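Local coordinates for hydrogenase expression/formation protein (HypB) (Archaeoglobus fulgidus, PDB 2WSM) that is a GTP-binding protein of the HypB family that probably hydrolyses GTP, binds nickel and zinc, helps mature hydrogenase and dimerises in a GTP-dependent manner, at residues Asp173-Lys178 / Ile190-Leu195; Arg133-Ser138 / Arg154-Ile159; Gly118-Pro123 / Glu147-Ile152; Gly61-Asp66 / Glu84-Gly89. All coordinates share one frame; numbering follows the deposited sequence.

How the contacts relate
All four contacts belong to one P-loop NTPase domain built round a parallel sheet. Along the chain contact 4 comes first, the segments of contacts 3 and 2 then alternate, and contact 1 follows. Contact 4 joins strands 60-64 and 82-85 near one edge of the sheet; contact 1 lies at the other edge, on strand 189-192, with centres about 27 Å apart. Contact 2 pairs strands 132-138 and 158-162, the latter neighbouring strand 189-192. Contact 3, centred about 10 Å from contact 2, involves loops and short helices that reach the second subunit. A probable hydrogen bond from Gly118 N to Asp66 OD2 ties it to contact 4, joining the interface loop to the end of strand 60-64.

Contact 1 of 4, residues Asp173-Lys178 / Ile190-Leu195; sequences DVEKMK and IIEMDL
Lys178 sets out from helix 174-178 with CG anti to the backbone nitrogen (chi1 -175°) and stays extended until it turns at chi4, while Glu192 swings CG beside its own nitrogen (chi1 -55°) and then runs straight out from strand 190-192 to meet it. The two chains cross at about a right angle. Glu192 OE2 rests against the aliphatic stem, 3.6 Å from Lys178 CD, and the ammonium lies slightly farther off, with Lys178 NZ 4.1 Å from Glu192 OE2, beyond salt-bridge range. The turn at chi4 instead lays Lys178 NZ beside Ile190, 3.9 Å from its CG2. Ile190 suits this double role: beta-branched for a strand, it also sends CD1 to 3.7 Å from Lys178 O. The other carboxylate oxygen, Glu192 OE1, lies 3.7 Å from Val174 CG1. It also approaches Glu175, whose OE2 is 3.6 Å from Glu192 OE1, a like-charge encounter that the nearby ammonium probably eases. Replacing Lys178 with an alanine would probably leave this carboxylate pair without its compensating charge and strip cover from Ile190. A short acid is apt at the helix start, where Asp173 is the N-cap and its OD1 accepts from Lys176 N at 3.3 Å. The segments share no hydrogen bond, so the join is a surface packing of long chains. Helix and strand axes run 165° apart in direction, and the contact lies in the beta-alpha-beta crossover that leads from strand 158-162 through helices 167-170 and 174-184 to neighbouring strand 189-192.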
loop_
_atom_site.group_PDB
_atom_site.type_symbol
_atom_site.label_atom_id
_atom_site.label_comp_id
_atom_site.label_asym_id
_atom_site.label_seq_id
_atom_site.Cartn_x
_atom_site.Cartn_y
_atom_site.Cartn_z
ATOM N N ASP A 173 -9.931 -18.181 12.685
ATOM C CA ASP A 173 -9.040 -18.751 13.677
ATOM C C ASP A 173 -8.193 -17.652 14.306
ATOM O O ASP A 173 -7.223 -17.185 13.709
ATOM C CB ASP A 173 -8.137 -19.774 12.994
ATOM C CG ASP A 173 -7.627 -20.817 13.942
ATOM O OD1 ASP A 173 -6.865 -20.457 14.866
ATOM O OD2 ASP A 173 -7.989 -21.999 13.752
ATOM N N VAL A 174 -8.554 -17.244 15.513
ATOM C CA VAL A 174 -7.901 -16.110 16.152
ATOM C C VAL A 174 -6.446 -16.402 16.500
ATOM O O VAL A 174 -5.574 -15.540 16.349
ATOM C CB VAL A 174 -8.662 -15.656 17.419
ATOM C CG1 VAL A 174 -7.894 -14.567 18.149
ATOM C CG2 VAL A 174 -10.041 -15.166 17.047
ATOM N N GLU A 175 -6.185 -17.617 16.967
ATOM C CA GLU A 175 -4.842 -17.983 17.406
ATOM C C GLU A 175 -3.859 -18.081 16.245
ATOM O O GLU A 175 -2.653 -17.944 16.430
ATOM C CB GLU A 175 -4.880 -19.273 18.233
ATOM C CG GLU A 175 -5.514 -19.065 19.606
ATOM C CD GLU A 175 -4.867 -17.910 20.367
ATOM O OE1 GLU A 175 -3.629 -17.945 20.556
ATOM O OE2 GLU A 175 -5.588 -16.966 20.771
ATOM N N LYS A 176 -4.378 -18.305 15.045
ATOM C CA LYS A 176 -3.548 -18.267 13.844
ATOM C C LYS A 176 -3.208 -16.821 13.458
ATOM O O LYS A 176 -2.091 -16.523 13.026
ATOM C CB LYS A 176 -4.273 -18.945 12.687
ATOM C CG LYS A 176 -3.577 -18.788 11.362
ATOM C CD LYS A 176 -4.500 -19.118 10.201
ATOM C CE LYS A 176 -3.908 -18.604 8.899
ATOM N NZ LYS A 176 -2.465 -18.990 8.769
ATOM N N MET A 177 -4.180 -15.926 13.607
ATOM C CA MET A 177 -3.961 -14.526 13.283
ATOM C C MET A 177 -2.892 -13.966 14.217
ATOM O O MET A 177 -1.962 -13.290 13.783
ATOM C CB MET A 177 -5.270 -13.732 13.378
ATOM C CG MET A 177 -6.317 -14.186 12.385
ATOM S SD MET A 177 -7.890 -13.310 12.480
ATOM C CE MET A 177 -7.444 -11.708 11.808
ATOM N N LYS A 178 -3.019 -14.285 15.498
ATOM C CA LYS A 178 -2.046 -13.865 16.498
ATOM C C LYS A 178 -0.642 -14.368 16.168
ATOM O O LYS A 178 0.318 -13.591 16.184
ATOM C CB LYS A 178 -2.473 -14.354 17.885
ATOM C CG LYS A 178 -1.593 -13.866 19.020
ATOM C CD LYS A 178 -2.207 -14.217 20.375
ATOM C CE LYS A 178 -1.282 -13.853 21.539
ATOM N NZ LYS A 178 -1.130 -12.377 21.753
ATOM N N ILE A 190 0.471 -7.285 20.968
ATOM C CA ILE A 190 -0.696 -7.797 20.267
ATOM C C ILE A 190 -1.867 -7.873 21.232
ATOM O O ILE A 190 -1.766 -8.461 22.304
ATOM C CB ILE A 190 -0.429 -9.192 19.655
ATOM C CG1 ILE A 190 0.717 -9.117 18.645
ATOM C CG2 ILE A 190 -1.670 -9.728 18.986
ATOM C CD1 ILE A 190 1.035 -10.439 17.969
ATOM N N ILE A 191 -2.982 -7.268 20.852
ATOM C CA ILE A 191 -4.158 -7.285 21.702
ATOM C C ILE A 191 -5.316 -7.949 20.981
ATOM O O ILE A 191 -5.605 -7.629 19.835
ATOM C CB ILE A 191 -4.564 -5.858 22.116
ATOM C CG1 ILE A 191 -3.453 -5.207 22.943
ATOM C CG2 ILE A 191 -5.867 -5.886 22.891
ATOM C CD1 ILE A 191 -3.637 -3.712 23.170
ATOM N N GLU A 192 -5.968 -8.886 21.652
ATOM C CA GLU A 192 -7.183 -9.485 21.130
ATOM C C GLU A 192 -8.352 -8.706 21.698
ATOM O O GLU A 192 -8.521 -8.624 22.914
ATOM C CB GLU A 192 -7.274 -10.948 21.543
ATOM C CG GLU A 192 -6.064 -11.777 21.154
ATOM C CD GLU A 192 -6.067 -13.124 21.841
ATOM O OE1 GLU A 192 -7.081 -13.851 21.723
ATOM O OE2 GLU A 192 -5.062 -13.445 22.514
ATOM N N MET A 193 -9.162 -8.125 20.826
ATOM C CA MET A 193 -10.113 -7.127 21.291
ATOM C C MET A 193 -11.532 -7.380 20.826
ATOM O O MET A 193 -11.767 -7.808 19.698
ATOM C CB MET A 193 -9.659 -5.725 20.865
ATOM C CG MET A 193 -10.565 -4.586 21.341
ATOM S SD MET A 193 -10.038 -2.965 20.729
ATOM C CE MET A 193 -8.610 -2.654 21.761
ATOM N N ASP A 194 -12.472 -7.124 21.727
ATOM C CA ASP A 194 -13.883 -7.083 21.381
ATOM C C ASP A 194 -14.543 -6.013 22.239
ATOM O O ASP A 194 -14.781 -6.217 23.427
ATOM C CB ASP A 194 -14.547 -8.434 21.619
ATOM C CG ASP A 194 -15.969 -8.469 21.117
ATOM O OD1 ASP A 194 -16.885 -8.339 21.949
ATOM O OD2 ASP A 194 -16.172 -8.611 19.891
ATOM N N LEU A 195 -14.817 -4.862 21.639
ATOM C CA LEU A 195 -15.338 -3.728 22.395
ATOM C C LEU A 195 -16.681 -4.046 23.064
ATOM O O LEU A 195 -16.936 -3.617 24.192
ATOM C CB LEU A 195 -15.415 -2.471 21.514
ATOM C CG LEU A 195 -14.041 -1.866 21.182
ATOM C CD1 LEU A 195 -14.143 -0.614 20.307
ATOM C CD2 LEU A 195 -13.279 -1.553 22.465
#

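Contact 2 of 4, residues Arg133-Ser138 / Arg154-Ile159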
loop_
_atom_site.group_PDB
_atom_site.type_symbol
_atom_site.label_atom_id
_atom_site.label_comp_id
_atom_site.label_asym_id
_atom_site.label_seq_id
_atom_site.Cartn_x
_atom_site.Cartn_y
_atom_site.Cartn_z
ATOM N N ARG A 133 2.699 3.426 15.628
ATOM C CA ARG A 133 1.858 2.880 14.581
ATOM C C ARG A 133 1.012 1.749 15.152
ATOM O O ARG A 133 1.525 0.826 15.784
ATOM C CB ARG A 133 2.724 2.350 13.439
ATOM C CG ARG A 133 3.254 3.421 12.490
ATOM C CD ARG A 133 4.767 3.307 12.291
ATOM N NE ARG A 133 5.458 4.126 13.287
ATOM C CZ ARG A 133 6.087 5.269 13.021
ATOM N NH1 ARG A 133 6.152 5.729 11.776
ATOM N NH2 ARG A 133 6.669 5.945 14.002
ATOM N N VAL A 134 -0.291 1.831 14.935
ATOM C CA VAL A 134 -1.173 0.739 15.287
ATOM C C VAL A 134 -1.815 0.202 14.011
ATOM O O VAL A 134 -2.203 0.966 13.119
ATOM C CB VAL A 134 -2.239 1.173 16.318
ATOM C CG1 VAL A 134 -3.193 0.025 16.627
ATOM C CG2 VAL A 134 -1.562 1.650 17.601
ATOM N N VAL A 135 -1.890 -1.113 13.916
ATOM C CA VAL A 135 -2.541 -1.747 12.790
ATOM C C VAL A 135 -3.661 -2.617 13.324
ATOM O O VAL A 135 -3.423 -3.530 14.108
ATOM C CB VAL A 135 -1.569 -2.599 11.937
ATOM C CG1 VAL A 135 -2.306 -3.176 10.736
ATOM C CG2 VAL A 135 -0.393 -1.773 11.477
ATOM N N MET A 136 -4.882 -2.305 12.906
ATOM C CA MET A 136 -6.072 -2.991 13.369
ATOM C C MET A 136 -6.598 -3.928 12.298
ATOM O O MET A 136 -6.685 -3.556 11.131
ATOM C CB MET A 136 -7.162 -1.973 13.712
ATOM C CG MET A 136 -6.832 -1.076 14.898
ATOM S SD MET A 136 -8.196 0.027 15.334
ATOM C CE MET A 136 -9.430 -1.148 15.880
ATOM N N VAL A 137 -6.962 -5.138 12.699
ATOM C CA VAL A 137 -7.653 -6.046 11.799
ATOM C C VAL A 137 -8.810 -6.742 12.521
ATOM O O VAL A 137 -8.697 -7.131 13.687
ATOM C CB VAL A 137 -6.688 -7.085 11.182
ATOM C CG1 VAL A 137 -6.223 -8.088 12.236
ATOM C CG2 VAL A 137 -7.349 -7.794 10.024
ATOM N N SER A 138 -9.928 -6.879 11.827
ATOM C CA SER A 138 -11.083 -7.569 12.380
ATOM C C SER A 138 -11.078 -9.026 11.909
ATOM O O SER A 138 -10.597 -9.316 10.811
ATOM C CB SER A 138 -12.374 -6.854 11.960
ATOM O OG SER A 138 -13.471 -7.749 11.897
ATOM N N ARG A 154 4.410 -5.360 9.566
ATOM C CA ARG A 154 5.782 -5.160 10.010
ATOM C C ARG A 154 6.036 -3.791 10.643
ATOM O O ARG A 154 6.922 -3.662 11.480
ATOM C CB ARG A 154 6.764 -5.379 8.860
ATOM C CG ARG A 154 7.570 -6.659 8.958
ATOM C CD ARG A 154 8.470 -6.838 7.731
ATOM N NE ARG A 154 7.767 -7.488 6.628
ATOM C CZ ARG A 154 7.952 -7.197 5.341
ATOM N NH1 ARG A 154 7.262 -7.841 4.403
ATOM N NH2 ARG A 154 8.819 -6.252 4.988
ATOM N N VAL A 155 5.274 -2.774 10.245
ATOM C CA VAL A 155 5.569 -1.411 10.683
ATOM C C VAL A 155 4.891 -1.086 12.011
ATOM O O VAL A 155 5.167 -0.057 12.625
ATOM C CB VAL A 155 5.202 -0.347 9.600
ATOM C CG1 VAL A 155 5.838 -0.704 8.255
ATOM C CG2 VAL A 155 3.689 -0.198 9.454
ATOM N N ALA A 156 4.024 -1.987 12.460
ATOM C CA ALA A 156 3.234 -1.762 13.661
ATOM C C ALA A 156 4.039 -1.854 14.962
ATOM O O ALA A 156 4.937 -2.682 15.092
ATOM C CB ALA A 156 2.069 -2.725 13.699
ATOM N N ASP A 157 3.710 -0.983 15.913
ATOM C CA ASP A 157 4.213 -1.091 17.277
ATOM C C ASP A 157 3.217 -1.906 18.089
ATOM O O ASP A 157 3.568 -2.542 19.080
ATOM C CB ASP A 157 4.354 0.293 17.904
ATOM C CG ASP A 157 5.386 1.140 17.210
ATOM O OD1 ASP A 157 6.567 0.742 17.211
ATOM O OD2 ASP A 157 5.022 2.201 16.660
ATOM N N LEU A 158 1.961 -1.857 17.661
ATOM C CA LEU A 158 0.889 -2.573 18.322
ATOM C C LEU A 158 -0.073 -3.048 17.245
ATOM O O LEU A 158 -0.418 -2.302 16.333
ATOM C CB LEU A 158 0.176 -1.675 19.342
ATOM C CG LEU A 158 -0.781 -2.351 20.333
ATOM C CD1 LEU A 158 -1.025 -1.471 21.565
ATOM C CD2 LEU A 158 -2.097 -2.702 19.675
ATOM N N ILE A 159 -0.468 -4.306 17.340
ATOM C CA ILE A 159 -1.382 -4.900 16.381
ATOM C C ILE A 159 -2.652 -5.300 17.118
ATOM O O ILE A 159 -2.595 -5.998 18.139
ATOM C CB ILE A 159 -0.759 -6.137 15.714
ATOM C CG1 ILE A 159 0.467 -5.734 14.884
ATOM C CG2 ILE A 159 -1.800 -6.869 14.882
ATOM C CD1 ILE A 159 1.232 -6.903 14.260
#
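Val134 pairs with Leu158 and Val135 with Ile159, setting two neighbouring parallel strands, 132-138 and 158-162, in register in the central sheet of the P-loop NTPase fold; the chain between them passes through short helices, completing a beta-alpha-beta crossover. Among the backbone bonds, Val135 N gives to Leu158 O at 3.1 Å. Two residues earlier, Arg133 O takes two donors: Asp157 N at 2.8 Å, and Leu158 N in a weak bond.

Apolar contacts lie on both faces of the pair. Val134 and Leu158 stand side by side, pointing the same way, on the face where Val134 also meets Val33. Val135 and Ile159 occupy the other face, beneath Phe153 of helix 150-154. Valine and isoleucine suit extended strands, and the small Ala156 lets the chain come close: its CB sits 3.5 Å from Val135 CG2, a tight fit.

The polar contacts gather where the pairing begins. The guanidinium of Arg133 has its stronger partner in Glu130, through NH1, and its NE makes a long salt bridge of 3.9 Å to Asp157 OD2, which lies at the edge of the group and in its plane. The carboxylate itself is turned 76° from that plane. With CG beside the backbone nitrogen (chi1 -65°), Asp157 reaches back to the first strand, and its OD2 accepts from Arg133 N at 2.8 Å through the anti lone pair.

Contact 3 of 4, residues Gly118-Pro123 / Glu147-Ile152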
loop_
_atom_site.group_PDB
_atom_site.type_symbol
_atom_site.label_atom_id
_atom_site.label_comp_id
_atom_site.label_asym_id
_atom_site.label_seq_id
_atom_site.Cartn_x
_atom_site.Cartn_y
_atom_site.Cartn_z
ATOM N N GLY A 118 -8.780 3.504 4.808
ATOM C CA GLY A 118 -9.152 2.098 4.893
ATOM C C GLY A 118 -8.423 1.265 3.847
ATOM O O GLY A 118 -8.958 1.001 2.772
ATOM N N ASN A 119 -7.199 0.852 4.162
ATOM C CA ASN A 119 -6.325 0.209 3.185
ATOM C C ASN A 119 -5.130 -0.452 3.874
ATOM O O ASN A 119 -4.542 0.127 4.783
ATOM C CB ASN A 119 -5.865 1.252 2.155
ATOM C CG ASN A 119 -4.811 0.725 1.212
ATOM O OD1 ASN A 119 -3.624 0.778 1.506
ATOM N ND2 ASN A 119 -5.238 0.237 0.053
ATOM N N LEU A 120 -4.773 -1.660 3.446
ATOM C CA LEU A 120 -3.710 -2.423 4.099
ATOM C C LEU A 120 -2.396 -2.450 3.333
ATOM O O LEU A 120 -1.493 -3.218 3.669
ATOM C CB LEU A 120 -4.165 -3.859 4.367
ATOM C CG LEU A 120 -5.178 -4.012 5.506
ATOM C CD1 LEU A 120 -5.502 -5.470 5.761
ATOM C CD2 LEU A 120 -4.657 -3.347 6.760
ATOM N N ILE A 121 -2.283 -1.612 2.312
ATOM C CA ILE A 121 -1.106 -1.636 1.444
ATOM C C ILE A 121 -0.389 -0.278 1.385
ATOM O O ILE A 121 0.742 -0.140 1.848
ATOM C CB ILE A 121 -1.490 -2.081 0.005
ATOM C CG1 ILE A 121 -1.673 -3.597 -0.064
ATOM C CG2 ILE A 121 -0.445 -1.642 -1.011
ATOM C CD1 ILE A 121 -3.113 -4.039 -0.016
ATOM N N CYS A 122 -1.063 0.718 0.817
ATOM C CA CYS A 122 -0.461 2.021 0.527
ATOM C C CYS A 122 0.225 2.731 1.701
ATOM O O CYS A 122 1.268 3.345 1.512
ATOM C CB CYS A 122 -1.495 2.955 -0.123
ATOM S SG CYS A 122 -2.172 2.365 -1.713
ATOM N N PRO A 123 -0.364 2.672 2.914
ATOM C CA PRO A 123 0.202 3.415 4.052
ATOM C C PRO A 123 1.601 2.960 4.501
ATOM O O PRO A 123 2.256 3.678 5.254
ATOM C CB PRO A 123 -0.814 3.163 5.173
ATOM C CG PRO A 123 -2.098 2.873 4.461
ATOM C CD PRO A 123 -1.665 2.072 3.257
ATOM N N GLU A 147 -1.159 -12.781 7.196
ATOM C CA GLU A 147 -0.115 -13.371 6.374
ATOM C C GLU A 147 -0.108 -12.831 4.941
ATOM O O GLU A 147 0.927 -12.829 4.288
ATOM C CB GLU A 147 -0.167 -14.904 6.412
ATOM C CG GLU A 147 -1.402 -15.543 5.805
ATOM C CD GLU A 147 -1.315 -17.064 5.818
ATOM O OE1 GLU A 147 -2.366 -17.722 5.951
ATOM O OE2 GLU A 147 -0.191 -17.600 5.702
ATOM N N LYS A 148 -1.260 -12.373 4.466
ATOM C CA LYS A 148 -1.358 -11.736 3.157
ATOM C C LYS A 148 -0.735 -10.336 3.124
ATOM O O LYS A 148 -0.441 -9.825 2.052
ATOM C CB LYS A 148 -2.824 -11.602 2.737
ATOM C CG LYS A 148 -3.477 -12.860 2.195
ATOM C CD LYS A 148 -4.946 -12.563 1.909
ATOM C CE LYS A 148 -5.627 -13.686 1.146
ATOM N NZ LYS A 148 -7.091 -13.422 0.987
ATOM N N HIS A 149 -0.563 -9.704 4.285
ATOM C CA HIS A 149 -0.106 -8.306 4.329
ATOM C C HIS A 149 1.074 -8.080 5.268
ATOM O O HIS A 149 0.971 -7.339 6.242
ATOM C CB HIS A 149 -1.270 -7.372 4.696
ATOM C CG HIS A 149 -2.412 -7.443 3.735
ATOM N ND1 HIS A 149 -3.535 -8.202 3.971
ATOM C CD2 HIS A 149 -2.580 -6.892 2.509
ATOM C CE1 HIS A 149 -4.361 -8.094 2.945
ATOM N NE2 HIS A 149 -3.802 -7.307 2.042
ATOM N N PRO A 150 2.209 -8.710 4.962
ATOM C CA PRO A 150 3.403 -8.611 5.805
ATOM C C PRO A 150 3.922 -7.184 5.906
ATOM O O PRO A 150 4.383 -6.797 6.974
ATOM C CB PRO A 150 4.436 -9.469 5.062
ATOM C CG PRO A 150 3.654 -10.299 4.105
ATOM C CD PRO A 150 2.437 -9.525 3.758
ATOM N N GLU A 151 3.875 -6.428 4.811
ATOM C CA GLU A 151 4.492 -5.103 4.790
ATOM C C GLU A 151 3.902 -4.175 5.848
ATOM O O GLU A 151 4.637 -3.529 6.599
ATOM C CB GLU A 151 4.381 -4.444 3.407
ATOM C CG GLU A 151 5.172 -5.117 2.294
ATOM C CD GLU A 151 4.310 -5.983 1.389
ATOM O OE1 GLU A 151 4.490 -5.891 0.158
ATOM O OE2 GLU A 151 3.449 -6.741 1.896
ATOM N N ILE A 152 2.575 -4.107 5.910
ATOM C CA ILE A 152 1.941 -3.208 6.852
ATOM C C ILE A 152 2.051 -3.717 8.283
ATOM O O ILE A 152 2.231 -2.923 9.210
ATOM C CB ILE A 152 0.478 -2.896 6.488
ATOM C CG1 ILE A 152 -0.006 -1.672 7.275
ATOM C CG2 ILE A 152 -0.421 -4.095 6.738
ATOM C CD1 ILE A 152 -1.133 -0.904 6.594
HETATM O O HOH W 1 0.954 -4.744 3.657
#
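Leu120 crosses the ring of His149 at about a right angle, setting CB over one face, toward the rim, and this is the close-packed part of the contact. Its CB stands 4.0 Å from the ring centroid and 16° off the normal, a CH-pi contact, while Leu120 CD1 approaches the same ring at ND1, 3.8 Å away. Ile121 adds its CD1 obliquely, 3.8 Å from His149 CD2. A flat ring suits the place because it offers a broad surface to two branched aliphatic chains, and its ND1 is bonded to Val145 O, which fixes the ring's rotation. Ile152 fills in behind: with CG1 anti to its nitrogen (chi1 -165°), CG2 and CD1 both settle against the Leu120 carbonyl, Ile152 CG2 being 3.4 Å from Leu120 O.

The looser part is bridged by solvent. No direct hydrogen bond joins the segments; instead one water donates to Leu120 O at 2.9 Å and accepts from Ile152 N at 2.8 Å, linking loop and helix. The loop holds its own shape through Asn119, whose OD1 accepts from Ile121 N, an Asx turn, and from Cys122 N, which extends it to an Asx motif, in keeping with asparagine's habit of folding back on the chain. An alanine in place of His149 would probably leave Leu120 and Ile121 without the ring they pack on and Val145 O without its side-chain donor. Beyond, Ile121 and His149 pack on Glu151 of the second subunit, and Cys122 is in a disulfide with Cys92. The arrangement thus belongs to the subunit interface of this HypB GTPase.

Contact 4 of 4, residues Gly61-Asp66 / Glu84-Gly89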
loop_
_atom_site.group_PDB
_atom_site.type_symbol
_atom_site.label_atom_id
_atom_site.label_comp_id
_atom_site.label_asym_id
_atom_site.label_seq_id
_atom_site.Cartn_x
_atom_site.Cartn_y
_atom_site.Cartn_z
ATOM N N GLY A 61 -7.060 14.796 20.538
ATOM C CA GLY A 61 -7.453 15.260 19.224
ATOM C C GLY A 61 -7.666 14.067 18.305
ATOM O O GLY A 61 -7.078 13.001 18.502
ATOM N N ALA A 62 -8.510 14.244 17.294
ATOM C CA ALA A 62 -8.772 13.187 16.332
ATOM C C ALA A 62 -8.725 13.705 14.899
ATOM O O ALA A 62 -9.393 14.677 14.555
ATOM C CB ALA A 62 -10.115 12.538 16.617
ATOM N N MET A 63 -7.921 13.050 14.075
ATOM C CA MET A 63 -7.877 13.320 12.646
ATOM C C MET A 63 -8.389 12.093 11.903
ATOM O O MET A 63 -7.755 11.034 11.915
ATOM C CB MET A 63 -6.451 13.659 12.214
ATOM C CG MET A 63 -5.887 14.887 12.929
ATOM S SD MET A 63 -4.293 15.437 12.297
ATOM C CE MET A 63 -4.749 15.913 10.631
ATOM N N LEU A 64 -9.546 12.236 11.265
ATOM C CA LEU A 64 -10.212 11.099 10.639
ATOM C C LEU A 64 -9.978 11.057 9.139
ATOM O O LEU A 64 -10.556 11.842 8.391
ATOM C CB LEU A 64 -11.710 11.124 10.941
ATOM C CG LEU A 64 -12.099 11.132 12.419
ATOM C CD1 LEU A 64 -13.604 11.159 12.564
ATOM C CD2 LEU A 64 -11.499 9.921 13.167
ATOM N N GLY A 65 -9.139 10.119 8.712
ATOM C CA GLY A 65 -8.796 9.953 7.314
ATOM C C GLY A 65 -9.631 8.938 6.556
ATOM O O GLY A 65 -9.455 8.778 5.352
ATOM N N ASP A 66 -10.513 8.227 7.251
ATOM C CA ASP A 66 -11.559 7.476 6.556
ATOM C C ASP A 66 -12.808 8.341 6.540
ATOM O O ASP A 66 -13.006 9.157 7.438
ATOM C CB ASP A 66 -11.840 6.134 7.238
ATOM C CG ASP A 66 -11.314 4.950 6.443
ATOM O OD1 ASP A 66 -11.139 3.866 7.030
ATOM O OD2 ASP A 66 -11.081 5.098 5.224
ATOM N N GLU A 84 -11.638 16.471 13.074
ATOM C CA GLU A 84 -11.832 16.915 11.702
ATOM C C GLU A 84 -11.533 15.833 10.676
ATOM O O GLU A 84 -10.645 14.997 10.869
ATOM C CB GLU A 84 -10.983 18.151 11.415
ATOM C CG GLU A 84 -9.498 17.904 11.477
ATOM C CD GLU A 84 -8.709 19.140 11.127
ATOM O OE1 GLU A 84 -9.235 20.255 11.347
ATOM O OE2 GLU A 84 -7.570 18.996 10.627
ATOM N N ALA A 85 -12.306 15.853 9.594
ATOM C CA ALA A 85 -12.058 14.997 8.456
ATOM C C ALA A 85 -10.787 15.471 7.776
ATOM O O ALA A 85 -10.565 16.668 7.628
ATOM C CB ALA A 85 -13.231 15.046 7.478
ATOM N N ILE A 86 -9.940 14.526 7.392
ATOM C CA ILE A 86 -8.796 14.834 6.555
ATOM C C ILE A 86 -9.235 14.627 5.120
ATOM O O ILE A 86 -9.819 13.592 4.795
ATOM C CB ILE A 86 -7.612 13.901 6.853
ATOM C CG1 ILE A 86 -7.183 14.041 8.314
ATOM C CG2 ILE A 86 -6.438 14.196 5.913
ATOM C CD1 ILE A 86 -6.588 12.779 8.885
ATOM N N SER A 87 -8.983 15.612 4.267
ATOM C CA SER A 87 -9.255 15.446 2.840
ATOM C C SER A 87 -8.089 14.705 2.207
ATOM O O SER A 87 -6.968 15.210 2.190
ATOM C CB SER A 87 -9.448 16.797 2.157
ATOM O OG SER A 87 -10.100 17.698 3.031
ATOM N N THR A 88 -8.353 13.504 1.703
ATOM C CA THR A 88 -7.301 12.663 1.125
ATOM C C THR A 88 -7.307 12.654 -0.405
ATOM O O THR A 88 -6.387 12.124 -1.044
ATOM C CB THR A 88 -7.417 11.212 1.619
ATOM O OG1 THR A 88 -8.765 10.764 1.455
ATOM C CG2 THR A 88 -7.046 11.125 3.086
ATOM N N GLY A 89 -8.350 13.232 -0.989
ATOM C CA GLY A 89 -8.448 13.335 -2.434
ATOM C C GLY A 89 -8.350 12.004 -3.159
ATOM O O GLY A 89 -9.212 11.130 -3.028
HETATM O O HOH W 2 -11.971 12.029 5.673
#
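Leu64 and Glu84 share the central bond of this parallel pair: Leu64 N gives to Glu84 O at 3.0 Å. Before it, Glu84 N reaches Ala62 O at 3.2 Å. After it, Ile86 N gives to Leu64 O at 2.9 Å, almost straight at the hydrogen (173°) but coming from above the carbonyl plane. Leu64 O has a second donor, a water 3.1 Å away, which also donates to Ile86 O at 2.8 Å. That water takes over where the regular pairing stops and satisfies both carbonyls.

The pair is the start and finish of a beta-alpha-beta unit, strand 60-64, helix 70-77, strand 82-85, within the parallel sheet of the P-loop NTPase fold. Strand 60-64 sits between two neighbours, so Gly61 and Met63 spend their backbone bonds on strand 111-118.

On the face of Met63 and Glu84, Ile86 lies across the methionine at about a right angle. With CG1 beside its own nitrogen (chi1 -60°), it drives CD1 to 3.4 Å from Met63 CB, a tight contact. Glycine suits the next place, Gly65, because the Ile86 methyl CD1 and Thr88 CG2 lie close to its backbone. The flexible methionine lets CE come to 3.8 Å from Ile86 CG1.

The acids are paired beyond the two segments. Glu84 OE1 forms a salt bridge with Arg102, and Asp66 N is bonded to Glu115. Asp66 OD2 accepts from Gly118 N, while Asp66 OD1 makes a salt bridge with Lys43, probably the lysine of the Walker A motif.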